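Side-chain contacts in NRPS (Penicillium fellutanum, PDB 6NKI), which is a Rossmann-fold, NADPH-binding part of a nonribosomal peptide synthetase, related to the male sterility protein family: residues A[241-244]-A[249-252]; A[253-258]-A[357-362]. One frame throughout, in Å; residues are numbered along the deposited sequence.

In the fold
From the N terminus the chain first builds much of the parallel Rossmann sheet, including strands 22-27 to 226-230, and then reaches strand 233-235 and the loop that holds residues 241-244. Interaction 1 closes a very short loop, bringing 241-244 onto the first turn of helix 248-259 beside NADPH. Interaction 2 opens only after that contact has closed. It starts on the later turns of the same helix and spans about a hundred residues to 357-362, between helices 339-351 and 363-369. The two therefore follow in series, neither nesting nor crossing, with centres about 11 Å apart. Arg251 and Val252 touch 357-362 directly, so one helix ties the loop beside NADPH to the later helical region.

Interaction 1: residues A[241-244]-A[249-252]; sequences AVAN and LWRV. With NDP (NADPH dihydro-nicotinamide-adenine-dinucleotide phosphate), chain B.
Ala243 places its methyl over one face of the Trp250 indole in a CH-pi contact beside the NADPH site of this Rossmann-fold protein. The methyl lies above the five-membered ring, and alanine's single methyl is compact enough to lie there. Leu249 CD2, from the same helix, lies on the opposite face, 4.0 Å above the ring plane and toward the rim, so an aliphatic group lies on either face. Trp250 suits this place because its large apolar side chain also touches Ile235, Ile326 and Val399, joining strand 233-235 to helices 319-330 and 389-410.

Asn244 meets the same ring differently. Its OD1 comes to the edge, in the plane of the indole, 3.5 Å from Trp250 CD1, while the amide plane stands almost perpendicular to the ring, at 82°. With chi1 at 63°, CG lies between the backbone N and the carbonyl carbon, which turns the amide toward NADPH. Asparagine offers two polar ends here: OD1 faces the indole rim, and the amide nitrogen serves NADPH, which Thr30, Arg55 and Asp90 bind elsewhere. Asn244 ND2 donates to the carboxamide oxygen O7N of NADPH at 2.7 Å, through a bent N-H...O angle of 142°.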
loop_
_atom_site.group_PDB
_atom_site.type_symbol
_atom_site.label_atom_id
_atom_site.label_comp_id
_atom_site.label_asym_id
_atom_site.label_seq_id
_atom_site.Cartn_x
_atom_site.Cartn_y
_atom_site.Cartn_z
ATOM N N ALA A 241 -3.331 -11.389 8.296
ATOM C CA ALA A 241 -2.862 -10.668 9.490
ATOM C C ALA A 241 -2.845 -11.580 10.709
ATOM O O ALA A 241 -3.896 -12.055 11.133
ATOM C CB ALA A 241 -3.720 -9.454 9.730
ATOM N N VAL A 242 -1.636 -11.825 11.191
ATOM C CA VAL A 242 -1.354 -12.504 12.452
ATOM C C VAL A 242 -0.154 -11.797 13.068
ATOM O O VAL A 242 0.957 -11.865 12.526
ATOM C CB VAL A 242 -1.071 -14.002 12.278
ATOM C CG1 VAL A 242 -0.557 -14.580 13.584
ATOM C CG2 VAL A 242 -2.335 -14.729 11.850
ATOM N N ALA A 243 -0.378 -11.098 14.173
ATOM C CA ALA A 243 0.696 -10.354 14.810
ATOM C C ALA A 243 1.717 -11.327 15.376
ATOM O O ALA A 243 1.356 -12.246 16.119
ATOM C CB ALA A 243 0.129 -9.463 15.912
ATOM N N ASN A 244 2.977 -11.140 14.983
ATOM C CA ASN A 244 4.040 -12.055 15.463
ATOM C C ASN A 244 4.086 -11.907 16.986
ATOM O O ASN A 244 4.183 -10.769 17.464
ATOM C CB ASN A 244 5.356 -11.810 14.723
ATOM C CG ASN A 244 5.908 -10.428 14.962
ATOM O OD1 ASN A 244 5.203 -9.571 15.481
ATOM N ND2 ASN A 244 7.158 -10.208 14.595
ATOM N N LEU A 249 6.027 -4.286 19.694
ATOM C CA LEU A 249 4.766 -3.589 19.482
ATOM C C LEU A 249 3.606 -4.373 20.085
ATOM O O LEU A 249 2.886 -3.877 20.957
ATOM C CB LEU A 249 4.558 -3.367 17.974
ATOM C CG LEU A 249 3.425 -2.441 17.565
ATOM C CD1 LEU A 249 3.761 -1.010 17.971
ATOM C CD2 LEU A 249 3.113 -2.551 16.071
ATOM N N TRP A 250 3.439 -5.626 19.651
ATOM C CA TRP A 250 2.271 -6.393 20.056
ATOM C C TRP A 250 2.353 -6.857 21.503
ATOM O O TRP A 250 1.318 -7.172 22.103
ATOM C CB TRP A 250 2.075 -7.590 19.141
ATOM C CG TRP A 250 1.875 -7.162 17.762
ATOM C CD1 TRP A 250 2.683 -7.423 16.693
ATOM C CD2 TRP A 250 0.852 -6.289 17.288
ATOM N NE1 TRP A 250 2.190 -6.819 15.567
ATOM C CE2 TRP A 250 1.072 -6.105 15.904
ATOM C CE3 TRP A 250 -0.243 -5.663 17.893
ATOM C CZ2 TRP A 250 0.252 -5.323 15.124
ATOM C CZ3 TRP A 250 -1.055 -4.891 17.116
ATOM C CH2 TRP A 250 -0.810 -4.729 15.735
ATOM N N ARG A 251 3.568 -6.954 22.055
ATOM C CA ARG A 251 3.724 -7.276 23.467
ATOM C C ARG A 251 3.192 -6.139 24.343
ATOM O O ARG A 251 2.596 -6.385 25.394
ATOM C CB ARG A 251 5.198 -7.570 23.771
ATOM C CG ARG A 251 5.739 -8.959 23.333
ATOM C CD ARG A 251 7.279 -9.013 23.505
ATOM N NE ARG A 251 7.867 -10.297 23.113
ATOM C CZ ARG A 251 8.310 -11.235 23.950
ATOM N NH1 ARG A 251 8.816 -12.358 23.460
ATOM N NH2 ARG A 251 8.303 -11.046 25.267
ATOM N N VAL A 252 3.379 -4.888 23.903
ATOM C CA VAL A 252 2.798 -3.734 24.593
ATOM C C VAL A 252 1.290 -3.673 24.364
ATOM O O VAL A 252 0.528 -3.277 25.249
ATOM C CB VAL A 252 3.484 -2.436 24.128
ATOM C CG1 VAL A 252 2.803 -1.214 24.721
ATOM C CG2 VAL A 252 4.940 -2.460 24.508
HETATM P PA NDP B . 13.964 -13.021 15.169
HETATM O O1A NDP B . 14.617 -12.093 16.152
HETATM O O2A NDP B . 13.906 -14.495 15.474
HETATM O O5B NDP B . 14.500 -12.795 13.587
HETATM C C5B NDP B . 15.880 -12.693 13.603
HETATM C C4B NDP B . 16.465 -13.594 12.513
HETATM O O4B NDP B . 17.899 -13.687 12.735
HETATM C C3B NDP B . 15.838 -14.978 12.565
HETATM O O3B NDP B . 15.726 -15.462 11.269
HETATM C C2B NDP B . 16.899 -15.864 13.312
HETATM O O2B NDP B . 16.932 -17.167 12.921
HETATM C C1B NDP B . 18.230 -15.085 12.864
HETATM N N9A NDP B . 19.353 -15.242 13.857
HETATM C C8A NDP B . 19.428 -14.793 15.196
HETATM N N7A NDP B . 20.600 -15.112 15.803
HETATM C C5A NDP B . 21.320 -15.805 14.805
HETATM C C6A NDP B . 22.601 -16.399 14.792
HETATM N N6A NDP B . 23.410 -16.370 15.908
HETATM N N1A NDP B . 23.082 -17.029 13.678
HETATM C C2A NDP B . 22.235 -17.034 12.602
HETATM N N3A NDP B . 21.015 -16.518 12.452
HETATM C C4A NDP B . 20.559 -15.893 13.593
HETATM O O3 NDP B . 12.363 -12.513 15.089
HETATM P PN NDP B . 12.256 -10.901 15.139
HETATM O O1N NDP B . 10.871 -10.490 14.821
HETATM O O2N NDP B . 12.975 -10.335 16.346
HETATM O O5D NDP B . 13.203 -10.099 13.766
HETATM C C5D NDP B . 12.805 -10.524 12.459
HETATM C C4D NDP B . 12.807 -9.318 11.397
HETATM O O4D NDP B . 11.816 -8.336 11.734
HETATM C C3D NDP B . 14.169 -8.566 11.352
HETATM O O3D NDP B . 14.700 -8.654 10.044
HETATM C C2D NDP B . 13.884 -7.082 11.716
HETATM O O2D NDP B . 14.401 -6.160 10.772
HETATM C C1D NDP B . 12.383 -6.991 11.636
HETATM N N1N NDP B . 11.710 -6.227 12.791
HETATM C C2N NDP B . 10.436 -6.627 13.058
HETATM C C3N NDP B . 9.704 -6.103 14.053
HETATM C C7N NDP B . 8.368 -6.653 14.051
HETATM O O7N NDP B . 8.069 -7.828 13.860
HETATM N N7N NDP B . 7.389 -5.718 14.144
HETATM C C4N NDP B . 10.234 -5.028 15.013
HETATM C C5N NDP B . 11.578 -4.524 14.571
HETATM C C6N NDP B . 12.257 -5.094 13.531
HETATM P P2B NDP B . 16.098 -18.350 14.111
HETATM O O1X NDP B . 16.182 -19.605 13.298
HETATM O O2X NDP B . 16.979 -18.267 15.363
HETATM O O3X NDP B . 14.775 -17.653 14.164
#

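Interaction 2: residues A[253-258]-A[357-362]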
loop_
_atom_site.group_PDB
_atom_site.type_symbol
_atom_site.label_atom_id
_atom_site.label_comp_id
_atom_site.label_asym_id
_atom_site.label_seq_id
_atom_site.Cartn_x
_atom_site.Cartn_y
_atom_site.Cartn_z
ATOM N N VAL A 253 0.840 -4.068 23.184
ATOM C CA VAL A 253 -0.591 -4.115 22.923
ATOM C C VAL A 253 -1.255 -5.229 23.729
ATOM O O VAL A 253 -2.398 -5.087 24.177
ATOM C CB VAL A 253 -0.825 -4.264 21.400
ATOM C CG1 VAL A 253 -2.265 -4.608 21.078
ATOM C CG2 VAL A 253 -0.446 -2.959 20.685
ATOM N N THR A 254 -0.559 -6.350 23.932
ATOM C CA THR A 254 -1.201 -7.494 24.576
ATOM C C THR A 254 -1.329 -7.289 26.091
ATOM O O THR A 254 -2.244 -7.839 26.723
ATOM C CB THR A 254 -0.429 -8.781 24.241
ATOM O OG1 THR A 254 -1.193 -9.925 24.643
ATOM C CG2 THR A 254 0.932 -8.821 24.954
ATOM N N THR A 255 -0.435 -6.495 26.690
ATOM C CA THR A 255 -0.557 -6.202 28.111
ATOM C C THR A 255 -1.465 -5.008 28.347
ATOM O O THR A 255 -2.052 -4.874 29.431
ATOM C CB THR A 255 0.819 -5.942 28.744
ATOM O OG1 THR A 255 1.333 -4.676 28.317
ATOM C CG2 THR A 255 1.809 -7.035 28.335
ATOM N N ALA A 256 -1.584 -4.135 27.344
ATOM C CA ALA A 256 -2.572 -3.070 27.418
ATOM C C ALA A 256 -3.979 -3.647 27.414
ATOM O O ALA A 256 -4.891 -3.076 28.023
ATOM C CB ALA A 256 -2.370 -2.091 26.263
ATOM N N MET A 257 -4.156 -4.793 26.753
ATOM C CA MET A 257 -5.429 -5.505 26.764
ATOM C C MET A 257 -5.800 -6.003 28.160
ATOM O O MET A 257 -6.961 -5.908 28.570
ATOM C CB MET A 257 -5.348 -6.676 25.793
ATOM C CG MET A 257 -5.329 -6.256 24.339
ATOM S SD MET A 257 -4.843 -7.559 23.205
ATOM C CE MET A 257 -6.179 -8.748 23.453
ATOM N N THR A 258 -4.834 -6.565 28.889
ATOM C CA THR A 258 -5.107 -7.123 30.207
ATOM C C THR A 258 -5.213 -6.035 31.259
ATOM O O THR A 258 -5.965 -6.182 32.222
ATOM C CB THR A 258 -4.009 -8.108 30.593
ATOM O OG1 THR A 258 -2.764 -7.405 30.704
ATOM C CG2 THR A 258 -3.877 -9.210 29.528
ATOM N N HIS A 357 6.305 -13.345 31.595
ATOM C CA HIS A 357 5.575 -12.152 31.186
ATOM C C HIS A 357 6.240 -11.513 29.974
ATOM O O HIS A 357 7.451 -11.266 29.996
ATOM C CB HIS A 357 5.471 -11.132 32.314
ATOM C CG HIS A 357 4.601 -9.960 31.969
ATOM N ND1 HIS A 357 5.087 -8.827 31.352
ATOM C CD2 HIS A 357 3.267 -9.768 32.106
ATOM C CE1 HIS A 357 4.097 -7.976 31.154
ATOM N NE2 HIS A 357 2.980 -8.524 31.596
ATOM N N PRO A 358 5.479 -11.209 28.916
ATOM C CA PRO A 358 6.103 -10.792 27.645
ATOM C C PRO A 358 6.846 -9.464 27.717
ATOM O O PRO A 358 7.695 -9.216 26.852
ATOM C CB PRO A 358 4.913 -10.710 26.673
ATOM C CG PRO A 358 3.860 -11.597 27.274
ATOM C CD PRO A 358 4.031 -11.441 28.776
ATOM N N LEU A 359 6.572 -8.607 28.710
ATOM C CA LEU A 359 7.311 -7.357 28.866
ATOM C C LEU A 359 8.428 -7.431 29.894
ATOM O O LEU A 359 9.108 -6.424 30.116
ATOM C CB LEU A 359 6.388 -6.191 29.241
ATOM C CG LEU A 359 5.446 -5.554 28.226
ATOM C CD1 LEU A 359 4.714 -4.420 28.906
ATOM C CD2 LEU A 359 6.179 -5.048 26.987
ATOM N N TRP A 360 8.631 -8.575 30.534
ATOM C CA TRP A 360 9.800 -8.717 31.390
ATOM C C TRP A 360 11.118 -8.574 30.626
ATOM O O TRP A 360 12.060 -8.000 31.185
ATOM C CB TRP A 360 9.714 -10.051 32.132
ATOM C CG TRP A 360 10.797 -10.323 33.135
ATOM C CD1 TRP A 360 11.138 -9.561 34.221
ATOM C CD2 TRP A 360 11.632 -11.483 33.181
ATOM N NE1 TRP A 360 12.163 -10.160 34.914
ATOM C CE2 TRP A 360 12.482 -11.342 34.298
ATOM C CE3 TRP A 360 11.757 -12.619 32.376
ATOM C CZ2 TRP A 360 13.441 -12.296 34.628
ATOM C CZ3 TRP A 360 12.709 -13.565 32.706
ATOM C CH2 TRP A 360 13.540 -13.398 33.822
ATOM N N PRO A 361 11.245 -9.106 29.400
ATOM C CA PRO A 361 12.444 -8.892 28.597
ATOM C C PRO A 361 12.655 -7.438 28.139
ATOM O O PRO A 361 13.781 -7.008 28.082
ATOM C CB PRO A 361 12.216 -9.821 27.401
ATOM C CG PRO A 361 11.241 -10.847 27.924
ATOM C CD PRO A 361 10.309 -10.035 28.790
ATOM N N LEU A 362 11.571 -6.725 27.818
ATOM C CA LEU A 362 11.642 -5.358 27.226
ATOM C C LEU A 362 11.561 -4.220 28.251
ATOM O O LEU A 362 11.636 -3.062 27.817
ATOM C CB LEU A 362 10.478 -5.212 26.237
ATOM C CG LEU A 362 10.490 -6.107 24.999
ATOM C CD1 LEU A 362 9.213 -5.954 24.198
ATOM C CD2 LEU A 362 11.708 -5.839 24.135
#
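Thr255 meets His357 and Leu359 through van der Waals contact, with no hydrogen bond passing between 253-258 and 357-362. Its methyl CG2 lies 3.8 Å from both CE1 and NE2 of His357, the two side chains crossing at about a right angle and the methyl approaching the imidazole obliquely. The same methyl is 3.9 Å from Leu359 CG, so one branch serves both neighbours. Leu359 CD1 reaches past it to the threonine's other branch and comes near OG1. A beta-branched residue suits the place, since its methyl packs against the imidazole and the leucine while the hydroxyl turns back to its own helix. At chi1 72° OG1 lies between the backbone N and the carbonyl carbon, and it makes a weak hydrogen bond to Val252 O.

The shape of 357-362 comes from a type I beta turn, His357 to Trp360, in the loop joining helices 339-351 and 363-369, which lies against helix 248-259 well away from the NADPH. Proline fits the second position of such a turn because its ring already fixes phi near the required value. Pro358 CD also lies over one face of the His357 ring, toward its rim, 3.6 Å above the plane. Further apolar packing sets Leu359 against Val252 and Val346, and His357 against Val350, so the turn touches both helices 248-259 and 339-351.

Hydrogen bonds hold each partner in shape. Trp360 N donates to His357 O at 3.0 Å, closing the turn. On the helix, Thr258 OG1 donates to Thr255 O at 2.9 Å, tilted 29° from the carbonyl plane; the same carbonyl also bonds Thr259 OG1, and Thr258 OG1 has a second partner in Gln349 NE2. Arg251 NH2, one turn before Thr255, probably donates to Pro358 O.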